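Local coordinates for protein 1-deoxy-D-xylulose 5-phosphate reductoisomerase (Moraxella catarrhalis, PDB 4ZQG) that catalyses the NAD(P)H-dependent rearrangement and reduction of 1-deoxy-D-xylulose 5-phosphate to 2-C-methyl-D-erythritol 4-phosphate in the MEP pathway of isoprenoid synthesis, at residues V44-H55 with Q68-L78; L6-G16 with R32-R43. One frame throughout, in Å; residues are numbered along the deposited sequence.

Contact 1 (V44-H55 with Q68-L78); sequences VDKLLALAMEFH and QLSQKVTDAGL
Lys72 NZ faces two acceptors, one from each helix. The sound bond is to Gln68 OE1 at 3.0 Å, one turn back in its own helix, with the ammonium 18° out of the Gln68 carbonyl plane; the salt bridge to Asp45 OD1 at 3.3 Å is weak and doubtful, since it belongs to one of two Asp45 conformers. An extended lysine chain beyond CG carries the charge to the N-terminal end of helix 44-54. The same Gln68 oxygen rests on Val44, with OE1 3.6 Å from CG1, and belongs to this polar margin.

Beneath it the contact is aliphatic. Val44 holds CG1 opposite its backbone N (chi1 178°), which places that methyl 3.7 Å from Leu69 CD2; the two side chains run past one another in opposite senses. Leu48 continues the seam one turn on: CD1 reaches Val73 CG2 at 3.6 Å, while its isobutyl end also crosses the base of Lys72 at roughly a right angle. Toward the C-terminal ends, Met52 CE meets Ala76 CB at 3.7 Å, and Leu78, just beyond the Schellman motif at Gly77, sends CD1 to the edge of the His55 ring, in its plane, 3.6 Å from CD2.

The axes of 44-54 and 68-75 approach to 10.5 Å at a signed crossing angle of -31°: two successive helices of the Rossmann-like domain, running in the same general direction but inclined. Below lies the parallel sheet: Leu47, Leu50 and Phe54 pack on strand 33-39, Leu69 and Val73 on Ile82 of strand 81-84, and Leu50 and Phe54 also touch Leu23 of helix 17-26.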
# COMPACT_ATOMS: atom_id res chain seq x y z
N VAL A 44 -39.16 -10.34 -1.39
CA VAL A 44 -39.65 -11.25 -0.38
C VAL A 44 -39.22 -12.69 -0.66
O VAL A 44 -38.77 -13.41 0.25
CB VAL A 44 -41.19 -11.16 -0.29
CG1 VAL A 44 -41.75 -12.13 0.73
CG2 VAL A 44 -41.62 -9.75 0.07
N ASP A 45 -39.37 -13.13 -1.90
CA ASP A 45 -38.97 -14.48 -2.28
C ASP A 45 -37.46 -14.74 -2.08
O ASP A 45 -37.07 -15.82 -1.63
CB ASP A 45 -39.38 -14.76 -3.71
CG ASP A 45 -40.90 -14.89 -3.88
OD1 ASP A 45 -41.65 -14.97 -2.86
OD2 ASP A 45 -41.32 -14.94 -5.05
N LYS A 46 -36.62 -13.74 -2.36
CA LYS A 46 -35.20 -13.90 -2.22
C LYS A 46 -34.85 -13.99 -0.75
O LYS A 46 -34.15 -14.90 -0.31
CB LYS A 46 -34.45 -12.80 -2.91
CG LYS A 46 -32.98 -13.12 -3.02
CD LYS A 46 -32.21 -11.95 -3.59
CE LYS A 46 -30.74 -12.27 -3.65
NZ LYS A 46 -30.07 -11.09 -4.22
N LEU A 47 -35.42 -13.10 0.02
CA LEU A 47 -35.30 -13.22 1.47
C LEU A 47 -35.77 -14.59 2.00
O LEU A 47 -35.07 -15.25 2.76
CB LEU A 47 -36.06 -12.11 2.15
CG LEU A 47 -35.71 -11.97 3.61
CD1 LEU A 47 -34.21 -11.84 3.89
CD2 LEU A 47 -36.45 -10.74 4.09
N LEU A 48 -36.90 -15.08 1.53
CA LEU A 48 -37.29 -16.41 1.88
C LEU A 48 -36.25 -17.45 1.50
O LEU A 48 -35.87 -18.27 2.36
CB LEU A 48 -38.65 -16.79 1.25
CG LEU A 48 -39.19 -18.15 1.74
CD1 LEU A 48 -39.72 -18.02 3.15
CD2 LEU A 48 -40.27 -18.71 0.84
N ALA A 49 -35.81 -17.44 0.23
CA ALA A 49 -34.78 -18.41 -0.22
C ALA A 49 -33.53 -18.36 0.68
O ALA A 49 -32.97 -19.43 1.02
CB ALA A 49 -34.41 -18.15 -1.66
N LEU A 50 -33.12 -17.16 1.09
CA LEU A 50 -32.00 -17.02 2.02
C LEU A 50 -32.31 -17.59 3.40
O LEU A 50 -31.54 -18.31 3.98
CB LEU A 50 -31.56 -15.53 2.16
CG LEU A 50 -31.05 -14.82 0.87
CD1 LEU A 50 -30.58 -13.41 1.16
CD2 LEU A 50 -29.96 -15.61 0.20
N ALA A 51 -33.48 -17.26 3.91
CA ALA A 51 -33.99 -17.87 5.12
C ALA A 51 -33.84 -19.40 5.11
O ALA A 51 -33.23 -19.99 6.01
CB ALA A 51 -35.45 -17.51 5.29
N MET A 52 -34.33 -20.04 4.05
CA MET A 52 -34.24 -21.49 3.94
C MET A 52 -32.80 -21.99 3.85
O MET A 52 -32.46 -23.08 4.33
CB MET A 52 -35.00 -21.98 2.72
CG MET A 52 -36.43 -21.49 2.63
SD MET A 52 -37.10 -21.99 1.06
CE MET A 52 -38.86 -21.78 1.34
N GLU A 53 -31.95 -21.20 3.20
CA GLU A 53 -30.57 -21.58 3.09
C GLU A 53 -29.85 -21.47 4.43
O GLU A 53 -29.18 -22.40 4.83
CB GLU A 53 -29.87 -20.73 2.03
CG GLU A 53 -28.40 -21.08 1.94
CD GLU A 53 -27.66 -20.38 0.86
OE1 GLU A 53 -28.22 -19.46 0.24
OE2 GLU A 53 -26.48 -20.76 0.67
N PHE A 54 -30.04 -20.38 5.15
CA PHE A 54 -29.20 -20.11 6.31
C PHE A 54 -29.84 -20.30 7.65
O PHE A 54 -29.14 -20.17 8.64
CB PHE A 54 -28.57 -18.69 6.25
CG PHE A 54 -27.60 -18.49 5.12
CD1 PHE A 54 -27.96 -17.78 4.00
CD2 PHE A 54 -26.34 -19.02 5.17
CE1 PHE A 54 -27.07 -17.60 2.95
CE2 PHE A 54 -25.46 -18.86 4.13
CZ PHE A 54 -25.82 -18.15 3.02
N HIS A 55 -31.14 -20.59 7.72
CA HIS A 55 -31.88 -20.80 8.99
C HIS A 55 -31.52 -19.72 10.01
O HIS A 55 -30.99 -20.03 11.07
CB HIS A 55 -31.63 -22.20 9.62
CG HIS A 55 -32.07 -23.37 8.77
ND1 HIS A 55 -31.23 -24.42 8.45
CD2 HIS A 55 -33.25 -23.64 8.16
CE1 HIS A 55 -31.86 -25.28 7.67
NE2 HIS A 55 -33.09 -24.83 7.48
N GLN A 68 -47.32 -11.41 4.29
CA GLN A 68 -47.02 -12.36 3.22
C GLN A 68 -45.80 -13.22 3.57
O GLN A 68 -45.78 -14.42 3.35
CB GLN A 68 -46.80 -11.62 1.91
CG GLN A 68 -46.22 -12.44 0.77
CD GLN A 68 -45.59 -11.54 -0.30
OE1 GLN A 68 -44.79 -11.99 -1.12
NE2 GLN A 68 -45.90 -10.24 -0.25
N LEU A 69 -44.79 -12.61 4.15
CA LEU A 69 -43.56 -13.32 4.39
C LEU A 69 -43.73 -14.25 5.56
O LEU A 69 -43.15 -15.32 5.54
CB LEU A 69 -42.41 -12.31 4.63
CG LEU A 69 -40.92 -12.62 4.42
CD1 LEU A 69 -40.15 -12.52 5.73
CD2 LEU A 69 -40.60 -13.94 3.74
N SER A 70 -44.52 -13.83 6.56
CA SER A 70 -44.80 -14.68 7.72
C SER A 70 -45.53 -15.96 7.33
O SER A 70 -45.21 -17.02 7.87
CB SER A 70 -45.62 -13.95 8.79
OG SER A 70 -44.93 -12.78 9.26
N GLN A 71 -46.47 -15.86 6.41
CA GLN A 71 -47.16 -17.05 5.92
C GLN A 71 -46.17 -18.01 5.30
O GLN A 71 -46.17 -19.20 5.60
CB GLN A 71 -48.21 -16.69 4.88
CG GLN A 71 -49.11 -17.87 4.58
CD GLN A 71 -49.71 -18.44 5.85
OE1 GLN A 71 -50.48 -17.78 6.55
NE2 GLN A 71 -49.32 -19.67 6.18
N LYS A 72 -45.31 -17.47 4.43
CA LYS A 72 -44.39 -18.26 3.67
C LYS A 72 -43.31 -18.92 4.50
O LYS A 72 -42.82 -20.01 4.16
CB LYS A 72 -43.78 -17.40 2.56
CG LYS A 72 -44.77 -17.11 1.44
CD LYS A 72 -44.16 -16.21 0.38
CE LYS A 72 -45.25 -15.67 -0.56
NZ LYS A 72 -44.71 -14.89 -1.72
N VAL A 73 -42.95 -18.27 5.58
CA VAL A 73 -41.98 -18.83 6.50
C VAL A 73 -42.60 -19.96 7.35
O VAL A 73 -41.95 -20.97 7.59
CB VAL A 73 -41.38 -17.73 7.38
CG1 VAL A 73 -40.67 -18.30 8.58
CG2 VAL A 73 -40.41 -16.91 6.55
N THR A 74 -43.84 -19.79 7.81
CA THR A 74 -44.49 -20.88 8.54
C THR A 74 -44.76 -22.04 7.57
O THR A 74 -44.44 -23.17 7.92
CB THR A 74 -45.77 -20.47 9.35
OG1 THR A 74 -46.67 -19.73 8.54
CG2 THR A 74 -45.39 -19.57 10.57
N ASP A 75 -45.25 -21.76 6.35
CA ASP A 75 -45.43 -22.79 5.30
C ASP A 75 -44.18 -23.61 5.00
O ASP A 75 -44.29 -24.79 4.69
CB ASP A 75 -45.97 -22.19 3.99
CG ASP A 75 -47.45 -21.80 4.07
OD1 ASP A 75 -47.93 -20.97 3.28
OD2 ASP A 75 -48.17 -22.31 4.94
N ALA A 76 -43.00 -23.02 5.11
CA ALA A 76 -41.76 -23.72 4.92
C ALA A 76 -41.20 -24.38 6.18
O ALA A 76 -40.08 -24.92 6.17
CB ALA A 76 -40.73 -22.73 4.41
N GLY A 77 -41.91 -24.24 7.30
CA GLY A 77 -41.49 -24.83 8.56
C GLY A 77 -40.18 -24.39 9.16
O GLY A 77 -39.49 -25.19 9.78
N LEU A 78 -39.81 -23.13 8.99
CA LEU A 78 -38.63 -22.60 9.67
C LEU A 78 -39.02 -22.04 11.03
O LEU A 78 -40.11 -21.51 11.18
CB LEU A 78 -37.98 -21.48 8.85
CG LEU A 78 -37.12 -21.72 7.60
CD1 LEU A 78 -36.72 -23.18 7.48
CD2 LEU A 78 -37.82 -21.21 6.36

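Contact 2 (L6-G16 with R32-R43); sequences LQSLAILGATG and RYRIHALTGFSR. With NAD (nicotinamide-adenine-dinucleotide), chain C.
Leu9 and Ile35 pair in the beta-alpha-beta unit of a Rossmann-type fold, where the parallel strands 7-12 and 33-39 are neighbours in the sheet and are joined through helix 17-26. The tight part is the sheet interior. A beta bulge shifts the register between Leu9 and Ala10, so Leu9 O accepts two N-H groups, from His36 N at 2.8 Å and from Ala37 N at 3.2 Å, the latter in the carbonyl plane. On one face Leu9 CD2 touches Ile35 CD1, and Ile11 lies alongside Leu38 with CD1 4.0 Å from its CD2; helices 17-26 and 44-54 cover this layer. On the other, Ala10 and Ala37 let Ile92 of helix 85-93 come close.

The looser, more exposed margin is at the strand starts. Gln7 N reaches Arg32 O only weakly, Leu6 merely brushes Arg34, and the Arg34 guanidinium lays one face over Ser8 OG, which is hydrogen-bonded to Ala97 O.

At the carboxyl ends the strands open onto the coenzyme. Thr39 OG1, turned between its backbone N and carbonyl carbon (chi1 86°), takes Gly13 N at 2.8 Å, while Thr39 O takes Ala14 N, fixing the glycine-rich loop. Phe41 lies with one ring face against the adenine of NAD, and Arg43 NE donates to a water that also bonds O2B of the ribose. That ribose is held directly as well: Thr15 OG1 is 2.7 Å from NAD O3B, and Phe41 N donates to NAD O2B at 2.8 Å.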
# COMPACT_ATOMS: atom_id res chain seq x y z
N LEU A 6 -18.51 -19.16 17.15
CA LEU A 6 -18.75 -18.55 15.80
C LEU A 6 -19.17 -17.11 15.93
O LEU A 6 -20.05 -16.79 16.73
CB LEU A 6 -19.84 -19.29 15.05
CG LEU A 6 -19.57 -20.77 14.86
CD1 LEU A 6 -20.67 -21.39 14.00
CD2 LEU A 6 -18.19 -21.01 14.25
N GLN A 7 -18.57 -16.24 15.13
CA GLN A 7 -18.98 -14.85 15.07
C GLN A 7 -20.39 -14.75 14.49
O GLN A 7 -20.63 -15.11 13.35
CB GLN A 7 -17.99 -14.04 14.24
CG GLN A 7 -18.11 -12.52 14.31
CD GLN A 7 -17.05 -11.86 13.45
OE1 GLN A 7 -17.26 -10.82 12.84
NE2 GLN A 7 -15.92 -12.52 13.38
N SER A 8 -21.30 -14.24 15.31
CA SER A 8 -22.67 -14.03 14.94
C SER A 8 -22.82 -12.81 14.04
O SER A 8 -22.35 -11.75 14.38
CB SER A 8 -23.44 -13.83 16.22
OG SER A 8 -24.80 -13.59 15.97
N LEU A 9 -23.48 -12.97 12.89
CA LEU A 9 -23.69 -11.88 11.93
C LEU A 9 -25.14 -11.46 11.74
O LEU A 9 -25.99 -12.29 11.57
CB LEU A 9 -23.24 -12.34 10.55
CG LEU A 9 -21.85 -12.02 10.10
CD1 LEU A 9 -20.82 -12.21 11.21
CD2 LEU A 9 -21.54 -12.89 8.90
N ALA A 10 -25.39 -10.15 11.71
CA ALA A 10 -26.64 -9.62 11.19
C ALA A 10 -26.29 -8.91 9.91
O ALA A 10 -25.42 -8.05 9.92
CB ALA A 10 -27.25 -8.63 12.15
N ILE A 11 -26.95 -9.27 8.82
CA ILE A 11 -26.72 -8.60 7.54
C ILE A 11 -27.92 -7.76 7.14
O ILE A 11 -28.92 -8.25 6.65
CB ILE A 11 -26.40 -9.60 6.43
CG1 ILE A 11 -25.18 -10.42 6.84
CG2 ILE A 11 -26.17 -8.87 5.13
CD1 ILE A 11 -24.90 -11.57 5.90
N LEU A 12 -27.82 -6.46 7.40
CA LEU A 12 -28.89 -5.57 7.12
C LEU A 12 -28.75 -5.20 5.67
O LEU A 12 -27.77 -4.60 5.29
CB LEU A 12 -28.79 -4.34 8.01
CG LEU A 12 -28.89 -4.53 9.51
CD1 LEU A 12 -29.49 -3.27 10.11
CD2 LEU A 12 -29.82 -5.64 9.88
N GLY A 13 -29.74 -5.53 4.86
CA GLY A 13 -29.68 -5.25 3.42
C GLY A 13 -29.12 -6.45 2.68
O GLY A 13 -28.44 -6.30 1.69
N ALA A 14 -29.46 -7.65 3.15
CA ALA A 14 -28.91 -8.93 2.64
C ALA A 14 -29.25 -9.31 1.22
O ALA A 14 -28.62 -10.21 0.68
CB ALA A 14 -29.31 -10.08 3.55
N THR A 15 -30.23 -8.65 0.62
CA THR A 15 -30.74 -9.02 -0.70
C THR A 15 -30.14 -8.21 -1.80
O THR A 15 -30.33 -8.53 -2.94
CB THR A 15 -32.28 -8.83 -0.82
OG1 THR A 15 -32.67 -7.51 -0.40
CG2 THR A 15 -33.00 -9.86 0.04
N GLY A 16 -29.42 -7.16 -1.47
CA GLY A 16 -28.83 -6.32 -2.50
C GLY A 16 -27.45 -6.79 -2.94
O GLY A 16 -27.01 -7.90 -2.61
N ARG A 32 -17.12 -20.57 10.32
CA ARG A 32 -16.43 -19.41 10.83
C ARG A 32 -17.46 -18.37 11.30
O ARG A 32 -17.26 -17.69 12.31
CB ARG A 32 -15.55 -18.86 9.69
CG ARG A 32 -14.37 -18.00 10.11
CD ARG A 32 -13.35 -17.86 8.98
NE ARG A 32 -11.98 -17.89 9.48
CZ ARG A 32 -11.40 -16.91 10.19
NH1 ARG A 32 -12.07 -15.79 10.49
NH2 ARG A 32 -10.15 -17.05 10.60
N TYR A 33 -18.55 -18.27 10.56
CA TYR A 33 -19.56 -17.25 10.75
C TYR A 33 -20.90 -17.94 10.93
O TYR A 33 -21.14 -18.94 10.31
CB TYR A 33 -19.59 -16.36 9.51
CG TYR A 33 -18.25 -15.70 9.27
CD1 TYR A 33 -17.78 -14.74 10.17
CD2 TYR A 33 -17.45 -16.03 8.19
CE1 TYR A 33 -16.55 -14.13 10.00
CE2 TYR A 33 -16.20 -15.43 8.01
CZ TYR A 33 -15.76 -14.47 8.93
OH TYR A 33 -14.53 -13.84 8.83
N ARG A 34 -21.74 -17.40 11.80
CA ARG A 34 -23.10 -17.85 12.02
C ARG A 34 -24.03 -16.71 11.60
O ARG A 34 -23.88 -15.60 12.09
CB ARG A 34 -23.31 -18.18 13.52
CG ARG A 34 -24.76 -18.44 13.92
CD ARG A 34 -24.97 -18.88 15.37
NE ARG A 34 -25.11 -17.75 16.30
CZ ARG A 34 -26.19 -16.99 16.42
NH1 ARG A 34 -27.28 -17.19 15.67
NH2 ARG A 34 -26.17 -15.99 17.29
N ILE A 35 -25.01 -16.97 10.74
CA ILE A 35 -25.98 -15.93 10.38
C ILE A 35 -27.09 -15.84 11.41
O ILE A 35 -27.87 -16.72 11.54
CB ILE A 35 -26.66 -16.20 9.05
CG1 ILE A 35 -25.66 -16.47 7.93
CG2 ILE A 35 -27.57 -15.05 8.70
CD1 ILE A 35 -24.53 -15.51 7.85
N HIS A 36 -27.17 -14.76 12.14
CA HIS A 36 -28.23 -14.59 13.09
C HIS A 36 -29.40 -13.87 12.45
O HIS A 36 -30.52 -14.14 12.82
CB HIS A 36 -27.70 -13.81 14.26
CG HIS A 36 -28.73 -13.50 15.29
ND1 HIS A 36 -29.04 -14.36 16.31
CD2 HIS A 36 -29.49 -12.39 15.47
CE1 HIS A 36 -29.97 -13.81 17.06
NE2 HIS A 36 -30.24 -12.61 16.60
N ALA A 37 -29.16 -12.97 11.50
CA ALA A 37 -30.27 -12.25 10.89
C ALA A 37 -29.98 -11.76 9.51
O ALA A 37 -28.86 -11.58 9.16
CB ALA A 37 -30.69 -11.09 11.76
N LEU A 38 -31.03 -11.58 8.71
CA LEU A 38 -30.93 -11.11 7.32
C LEU A 38 -32.12 -10.20 7.10
O LEU A 38 -33.14 -10.46 7.67
CB LEU A 38 -31.04 -12.27 6.34
CG LEU A 38 -30.04 -13.41 6.49
CD1 LEU A 38 -30.45 -14.56 5.59
CD2 LEU A 38 -28.67 -12.94 6.08
N THR A 39 -31.99 -9.15 6.32
CA THR A 39 -33.10 -8.25 6.10
C THR A 39 -33.19 -7.85 4.66
O THR A 39 -32.18 -7.78 3.98
CB THR A 39 -32.97 -6.93 6.87
OG1 THR A 39 -32.19 -5.96 6.13
CG2 THR A 39 -32.42 -7.17 8.29
N GLY A 40 -34.41 -7.58 4.22
CA GLY A 40 -34.68 -7.25 2.83
C GLY A 40 -35.96 -6.46 2.72
O GLY A 40 -36.91 -6.76 3.39
N PHE A 41 -36.02 -5.44 1.87
CA PHE A 41 -37.17 -4.57 1.86
C PHE A 41 -38.23 -5.12 0.93
O PHE A 41 -39.32 -5.41 1.37
CB PHE A 41 -36.76 -3.13 1.49
CG PHE A 41 -37.81 -2.08 1.78
CD1 PHE A 41 -38.51 -1.48 0.74
CD2 PHE A 41 -38.06 -1.66 3.09
CE1 PHE A 41 -39.46 -0.49 1.00
CE2 PHE A 41 -39.00 -0.67 3.35
CZ PHE A 41 -39.69 -0.09 2.30
N SER A 42 -37.89 -5.29 -0.35
CA SER A 42 -38.87 -5.63 -1.38
C SER A 42 -38.87 -7.08 -1.82
O SER A 42 -39.92 -7.61 -2.15
CB SER A 42 -38.65 -4.76 -2.62
OG SER A 42 -39.36 -3.55 -2.51
N ARG A 43 -37.71 -7.72 -1.88
CA ARG A 43 -37.59 -8.99 -2.58
C ARG A 43 -37.87 -10.14 -1.62
O ARG A 43 -36.95 -10.83 -1.13
CB ARG A 43 -36.21 -9.10 -3.25
CG ARG A 43 -36.14 -8.46 -4.63
CD ARG A 43 -34.72 -8.07 -5.00
NE ARG A 43 -34.32 -6.88 -4.25
CZ ARG A 43 -33.17 -6.21 -4.43
NH1 ARG A 43 -32.29 -6.64 -5.34
NH2 ARG A 43 -32.90 -5.12 -3.70
PA NAD C . -28.91 -2.27 -3.37
O1A NAD C . -29.83 -1.24 -3.93
O2A NAD C . -28.34 -3.37 -4.24
O5B NAD C . -29.49 -2.94 -2.02
C5B NAD C . -29.97 -2.19 -0.91
C4B NAD C . -30.43 -3.12 0.23
O4B NAD C . -31.08 -2.30 1.21
C3B NAD C . -31.44 -4.20 -0.22
O3B NAD C . -31.25 -5.43 0.48
C2B NAD C . -32.78 -3.59 0.15
O2B NAD C . -33.73 -4.55 0.60
C1B NAD C . -32.47 -2.62 1.29
N9A NAD C . -33.33 -1.40 1.22
C8A NAD C . -33.53 -0.64 0.13
N7A NAD C . -34.38 0.39 0.40
C5A NAD C . -34.75 0.29 1.67
C6A NAD C . -35.65 1.08 2.54
N6A NAD C . -36.29 2.18 2.05
N1A NAD C . -35.77 0.63 3.81
C2A NAD C . -35.13 -0.49 4.27
N3A NAD C . -34.30 -1.26 3.53
C4A NAD C . -34.08 -0.91 2.23
O3 NAD C . -27.69 -1.43 -2.71
PN NAD C . -26.10 -1.68 -2.81
O1N NAD C . -25.72 -1.22 -4.20
O2N NAD C . -25.80 -3.03 -2.22
O5D NAD C . -25.68 -0.54 -1.75
C5D NAD C . -25.71 -0.76 -0.34
C4D NAD C . -24.91 0.32 0.38
O4D NAD C . -23.50 0.08 0.31
C3D NAD C . -25.16 1.68 -0.25
O3D NAD C . -25.14 2.64 0.80
C2D NAD C . -24.01 1.86 -1.22
O2D NAD C . -23.77 3.25 -1.49
C1D NAD C . -22.88 1.12 -0.48
N1N NAD C . -21.88 0.56 -1.41
C2N NAD C . -22.23 -0.37 -2.33
C3N NAD C . -21.27 -0.88 -3.23
C7N NAD C . -21.61 -1.94 -4.25
O7N NAD C . -20.71 -2.55 -4.81
N7N NAD C . -22.88 -2.22 -4.54
C4N NAD C . -19.97 -0.41 -3.16
C5N NAD C . -19.66 0.52 -2.20
C6N NAD C . -20.62 1.01 -1.33
O HOH W 1 -35.07 -5.59 -1.68

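Overall arrangement
Contact 2 is a buried contact of the parallel sheet, with 16 of its 21 touching residues buried; contact 1 lies farther out, its centre about 28 Å from the chain centre against about 17 Å, with only 4 of 12 buried. Their chemistry follows: main-chain hydrogen bonds and coenzyme recognition in contact 2, aliphatic packing with a weak salt bridge seen in one of two Asp45 conformers in contact 1. They are in series along the chain, strand 33-39 leading through a short coenzyme-binding loop to helix 44-54, and their centres are about 13 Å apart. They also touch directly: Leu50 CB packs on Leu38 CD1 at 3.7 Å, and Lys46 NZ probably hydrogen-bonds Thr15 O at 2.9 Å.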